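Local coordinates for protein dihydropteroate synthase (Xanthomonas albilineans, PDB 6Q62) that probably catalyses the condensation of para-aminobenzoate with 6-hydroxymethyl-7,8-dihydropterin diphosphate to give 7,8-dihydropteroate, the precursor of folates, at residues A[17-27]-A[258-269]. Residues are numbered along the deposited sequence; the frame is centred on the assembly and turned at random.
Sequences LDRPRVMGIVN and LLLRVHDVAATV. With 6GU (6-chloroguanine), chain E; SO4 (sulfate ion), chain H.
Ile25 lies beneath two flat groups of strand 259-262 and the turn after it. Its CD1 sits over the face of the His263 ring, 3.6 Å from the centroid, a CH-pi contact, while CG1 lies under the centre of the Arg261 guanidinium. In Ile25, CG1 is anti to the carbonyl carbon (chi1 -61°) and an extended chi2 of 170° sends CD1 on to the imidazole. 6-Chloroguanine covers the opposite face of the guanidinium, its N9 3.3 Å from Arg261 CZ. Arg261 runs extended from CG to NE, with Met23 SD 3.6 Å from Arg261 CG. At the guanidinium edge Arg261 NH2 gives a nearly straight 2.9 Å bond to sulfate O3, and NH1 reaches O4. His263 NE2 and Asn27 ND2 each donate to sulfate O1 at 3.0 Å, so three side chains grip one anion, probably where the substrate's diphosphate would lie. Asp61 salt-bridges Arg261 NE and Ser224 hydrogen-bonds His263 ND1, a second shell that steadies both groups. Five backbone hydrogen bonds, from Arg21 N to Leu258 O through Ile25 N to Val262 O, zip the parallel strands. On the face away from the pterin pocket, Val22 CG1 meets Val262 CG2 at 3.6 Å, while Val22 CG2 meets the CG2 methyls of Thr268 and Val269. Thus the first and last strands of the TIM barrel close side by side, strand 21-27 between 59-63 and 259-262, with 220-221 beyond and helix 265-279 packed outside.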
loop_
_atom_site.group_PDB
_atom_site.type_symbol
_atom_site.label_atom_id
_atom_site.label_comp_id
_atom_site.label_asym_id
_atom_site.label_seq_id
_atom_site.Cartn_x
_atom_site.Cartn_y
_atom_site.Cartn_z
ATOM N N LEU A 17 20.971 6.300 -1.911
ATOM C CA LEU A 17 19.849 6.307 -0.985
ATOM C C LEU A 17 19.301 7.714 -0.777
ATOM O O LEU A 17 19.159 8.184 0.357
ATOM C CB LEU A 17 20.184 5.591 0.344
ATOM C CG LEU A 17 20.778 4.176 0.202
ATOM C CD1 LEU A 17 21.117 3.601 1.549
ATOM C CD2 LEU A 17 19.820 3.233 -0.505
ATOM N N ASP A 18 18.997 8.384 -1.893
ATOM C CA ASP A 18 18.386 9.722 -1.900
ATOM C C ASP A 18 16.851 9.585 -1.684
ATOM O O ASP A 18 16.135 10.562 -1.477
ATOM C CB ASP A 18 18.712 10.445 -3.226
ATOM C CG ASP A 18 18.199 9.768 -4.488
ATOM O OD1 ASP A 18 18.222 8.518 -4.546
ATOM O OD2 ASP A 18 17.794 10.489 -5.422
ATOM N N ARG A 19 16.364 8.357 -1.785
ATOM C CA ARG A 19 14.962 7.980 -1.581
ATOM C C ARG A 19 14.949 6.479 -1.218
ATOM O O ARG A 19 15.939 5.791 -1.492
ATOM C CB ARG A 19 14.102 8.249 -2.857
ATOM C CG ARG A 19 14.498 7.475 -4.107
ATOM C CD ARG A 19 13.616 7.847 -5.277
ATOM N NE ARG A 19 14.180 7.412 -6.559
ATOM C CZ ARG A 19 13.735 6.383 -7.280
ATOM N NH1 ARG A 19 12.709 5.657 -6.853
ATOM N NH2 ARG A 19 14.307 6.079 -8.438
ATOM N N PRO A 20 13.862 5.937 -0.627
ATOM C CA PRO A 20 13.855 4.491 -0.316
ATOM C C PRO A 20 14.037 3.637 -1.560
ATOM O O PRO A 20 13.426 3.892 -2.594
ATOM C CB PRO A 20 12.484 4.263 0.325
ATOM C CG PRO A 20 12.090 5.609 0.835
ATOM C CD PRO A 20 12.614 6.587 -0.176
ATOM N N ARG A 21 14.916 2.647 -1.456
ATOM C CA ARG A 21 15.263 1.737 -2.541
ATOM C C ARG A 21 14.747 0.338 -2.231
ATOM O O ARG A 21 14.517 -0.003 -1.065
ATOM C CB ARG A 21 16.784 1.751 -2.784
ATOM C CG ARG A 21 17.319 3.148 -3.161
ATOM C CD ARG A 21 17.010 3.491 -4.606
ATOM N NE ARG A 21 17.408 4.852 -4.973
ATOM C CZ ARG A 21 17.270 5.352 -6.195
ATOM N NH1 ARG A 21 16.790 4.601 -7.176
ATOM N NH2 ARG A 21 17.646 6.596 -6.454
ATOM N N VAL A 22 14.516 -0.443 -3.279
ATOM C CA VAL A 22 13.924 -1.767 -3.163
ATOM C C VAL A 22 14.919 -2.861 -3.403
ATOM O O VAL A 22 15.586 -2.906 -4.458
ATOM C CB VAL A 22 12.681 -1.887 -4.078
ATOM C CG1 VAL A 22 12.082 -3.303 -4.052
ATOM C CG2 VAL A 22 11.614 -0.854 -3.679
ATOM N N MET A 23 15.056 -3.716 -2.390
ATOM C CA MET A 23 15.950 -4.893 -2.392
ATOM C C MET A 23 15.091 -6.127 -2.707
ATOM O O MET A 23 14.320 -6.549 -1.866
ATOM C CB MET A 23 16.640 -5.060 -1.025
ATOM C CG MET A 23 17.518 -6.310 -0.931
ATOM S SD MET A 23 18.023 -6.623 0.795
ATOM C CE MET A 23 19.730 -6.070 0.744
ATOM N N GLY A 24 15.232 -6.689 -3.893
ATOM C CA GLY A 24 14.442 -7.855 -4.302
ATOM C C GLY A 24 15.013 -9.148 -3.761
ATOM O O GLY A 24 16.208 -9.396 -3.905
ATOM N N ILE A 25 14.154 -9.985 -3.139
ATOM C CA ILE A 25 14.548 -11.253 -2.536
ATOM C C ILE A 25 14.730 -12.350 -3.565
ATOM O O ILE A 25 13.774 -12.705 -4.263
ATOM C CB ILE A 25 13.526 -11.676 -1.447
ATOM C CG1 ILE A 25 13.467 -10.636 -0.312
ATOM C CG2 ILE A 25 13.851 -13.079 -0.907
ATOM C CD1 ILE A 25 12.309 -10.849 0.706
ATOM N N VAL A 26 15.951 -12.903 -3.657
ATOM C CA VAL A 26 16.241 -14.021 -4.550
ATOM C C VAL A 26 16.687 -15.198 -3.689
ATOM O O VAL A 26 17.854 -15.283 -3.303
ATOM C CB VAL A 26 17.267 -13.682 -5.670
ATOM C CG1 VAL A 26 17.504 -14.890 -6.594
ATOM C CG2 VAL A 26 16.824 -12.462 -6.459
ATOM N N ASN A 27 15.748 -16.107 -3.354
ATOM C CA ASN A 27 16.091 -17.278 -2.560
ATOM C C ASN A 27 16.505 -18.411 -3.486
ATOM O O ASN A 27 15.800 -18.731 -4.446
ATOM C CB ASN A 27 14.931 -17.691 -1.668
ATOM C CG ASN A 27 14.706 -16.773 -0.496
ATOM O OD1 ASN A 27 15.643 -16.265 0.128
ATOM N ND2 ASN A 27 13.453 -16.565 -0.159
ATOM N N LEU A 258 15.550 3.444 4.410
ATOM C CA LEU A 258 16.039 3.757 3.043
ATOM C C LEU A 258 16.150 2.528 2.150
ATOM O O LEU A 258 16.366 2.641 0.937
ATOM C CB LEU A 258 17.353 4.558 3.043
ATOM C CG LEU A 258 17.167 5.996 3.523
ATOM C CD1 LEU A 258 18.508 6.601 3.992
ATOM C CD2 LEU A 258 16.431 6.823 2.462
ATOM N N LEU A 259 16.028 1.344 2.742
ATOM C CA LEU A 259 16.072 0.104 1.941
ATOM C C LEU A 259 14.942 -0.801 2.395
ATOM O O LEU A 259 14.690 -0.915 3.607
ATOM C CB LEU A 259 17.440 -0.627 2.122
ATOM C CG LEU A 259 18.405 -0.660 0.929
ATOM C CD1 LEU A 259 19.464 -1.720 1.145
ATOM C CD2 LEU A 259 17.706 -1.054 -0.363
ATOM N N LEU A 260 14.280 -1.447 1.442
ATOM C CA LEU A 260 13.103 -2.305 1.724
ATOM C C LEU A 260 13.327 -3.651 1.088
ATOM O O LEU A 260 13.586 -3.730 -0.122
ATOM C CB LEU A 260 11.790 -1.676 1.187
ATOM C CG LEU A 260 11.507 -0.267 1.757
ATOM C CD1 LEU A 260 10.492 0.446 0.929
ATOM C CD2 LEU A 260 11.114 -0.340 3.269
ATOM N N ARG A 261 13.320 -4.699 1.911
ATOM C CA ARG A 261 13.648 -6.060 1.438
ATOM C C ARG A 261 12.348 -6.783 1.157
ATOM O O ARG A 261 11.632 -7.166 2.091
ATOM C CB ARG A 261 14.514 -6.788 2.481
ATOM C CG ARG A 261 14.957 -8.184 1.994
ATOM C CD ARG A 261 15.924 -8.856 2.971
ATOM N NE ARG A 261 16.306 -10.176 2.453
ATOM C CZ ARG A 261 15.592 -11.290 2.603
ATOM N NH1 ARG A 261 14.451 -11.269 3.275
ATOM N NH2 ARG A 261 16.010 -12.430 2.072
ATOM N N VAL A 262 12.040 -6.959 -0.134
ATOM C CA VAL A 262 10.705 -7.453 -0.512
ATOM C C VAL A 262 10.684 -8.581 -1.522
ATOM O O VAL A 262 11.563 -8.684 -2.368
ATOM C CB VAL A 262 9.823 -6.267 -1.037
ATOM C CG1 VAL A 262 9.949 -5.023 -0.149
ATOM C CG2 VAL A 262 10.173 -5.904 -2.477
ATOM N N HIS A 263 9.575 -9.360 -1.513
ATOM C CA HIS A 263 9.331 -10.364 -2.553
ATOM C C HIS A 263 8.566 -9.674 -3.709
ATOM O O HIS A 263 8.820 -9.962 -4.874
ATOM C CB HIS A 263 8.408 -11.486 -2.017
ATOM C CG HIS A 263 9.003 -12.302 -0.921
ATOM N ND1 HIS A 263 8.755 -12.015 0.396
ATOM C CD2 HIS A 263 9.794 -13.401 -0.989
ATOM C CE1 HIS A 263 9.434 -12.912 1.103
ATOM N NE2 HIS A 263 10.060 -13.776 0.311
ATOM N N ASP A 264 7.621 -8.777 -3.370
ATOM C CA ASP A 264 6.695 -8.164 -4.326
ATOM C C ASP A 264 7.216 -6.836 -4.826
ATOM O O ASP A 264 6.810 -5.748 -4.377
ATOM C CB ASP A 264 5.323 -8.048 -3.678
ATOM C CG ASP A 264 4.891 -9.434 -3.209
ATOM O OD1 ASP A 264 4.535 -10.261 -4.066
ATOM O OD2 ASP A 264 4.986 -9.708 -1.995
ATOM N N VAL A 265 8.217 -6.958 -5.698
ATOM C CA VAL A 265 8.953 -5.784 -6.175
ATOM C C VAL A 265 8.063 -4.798 -6.924
ATOM O O VAL A 265 8.035 -3.627 -6.526
ATOM C CB VAL A 265 10.199 -6.179 -6.971
ATOM C CG1 VAL A 265 10.861 -4.948 -7.606
ATOM C CG2 VAL A 265 11.199 -6.912 -6.062
ATOM N N ALA A 266 7.390 -5.211 -7.999
ATOM C CA ALA A 266 6.575 -4.268 -8.795
ATOM C C ALA A 266 5.548 -3.536 -7.946
ATOM O O ALA A 266 5.412 -2.316 -8.067
ATOM C CB ALA A 266 5.872 -5.013 -9.938
ATOM N N ALA A 267 4.857 -4.265 -7.041
ATOM C CA ALA A 267 3.854 -3.629 -6.188
ATOM C C ALA A 267 4.453 -2.620 -5.235
ATOM O O ALA A 267 3.889 -1.528 -5.061
ATOM C CB ALA A 267 3.069 -4.688 -5.418
ATOM N N THR A 268 5.623 -2.951 -4.630
ATOM C CA THR A 268 6.283 -2.041 -3.713
ATOM C C THR A 268 6.787 -0.795 -4.463
ATOM O O THR A 268 6.619 0.323 -3.980
ATOM C CB THR A 268 7.425 -2.779 -2.949
ATOM O OG1 THR A 268 6.891 -3.949 -2.280
ATOM C CG2 THR A 268 8.107 -1.872 -1.919
ATOM N N VAL A 269 7.359 -0.992 -5.661
ATOM C CA VAL A 269 7.824 0.140 -6.465
ATOM C C VAL A 269 6.655 1.076 -6.772
ATOM O O VAL A 269 6.777 2.276 -6.597
ATOM C CB VAL A 269 8.548 -0.334 -7.739
ATOM C CG1 VAL A 269 8.773 0.835 -8.713
ATOM C CG2 VAL A 269 9.871 -0.992 -7.357
HETATM CL CL6 6GU E . 14.116 -8.785 7.651
HETATM N N1 6GU E . 16.450 -8.421 6.894
HETATM C C2 6GU E . 17.640 -8.916 6.361
HETATM N N2 6GU E . 18.638 -8.044 6.379
HETATM N N3 6GU E . 17.838 -10.192 5.870
HETATM C C4 6GU E . 16.732 -11.008 5.973
HETATM C C5 6GU E . 15.495 -10.583 6.527
HETATM C C6 6GU E . 15.465 -9.290 6.948
HETATM N N7 6GU E . 14.594 -11.645 6.503
HETATM C C8 6GU E . 15.323 -12.686 5.935
HETATM N N9 6GU E . 16.596 -12.340 5.604
HETATM S S SO4 H . 12.789 -14.800 3.111
HETATM O O1 SO4 H . 11.854 -15.316 2.092
HETATM O O2 SO4 H . 12.850 -15.712 4.262
HETATM O O3 SO4 H . 14.177 -14.684 2.538
HETATM O O4 SO4 H . 12.347 -13.505 3.600
HETATM O O HOH W 1 17.769 -13.808 -0.036
#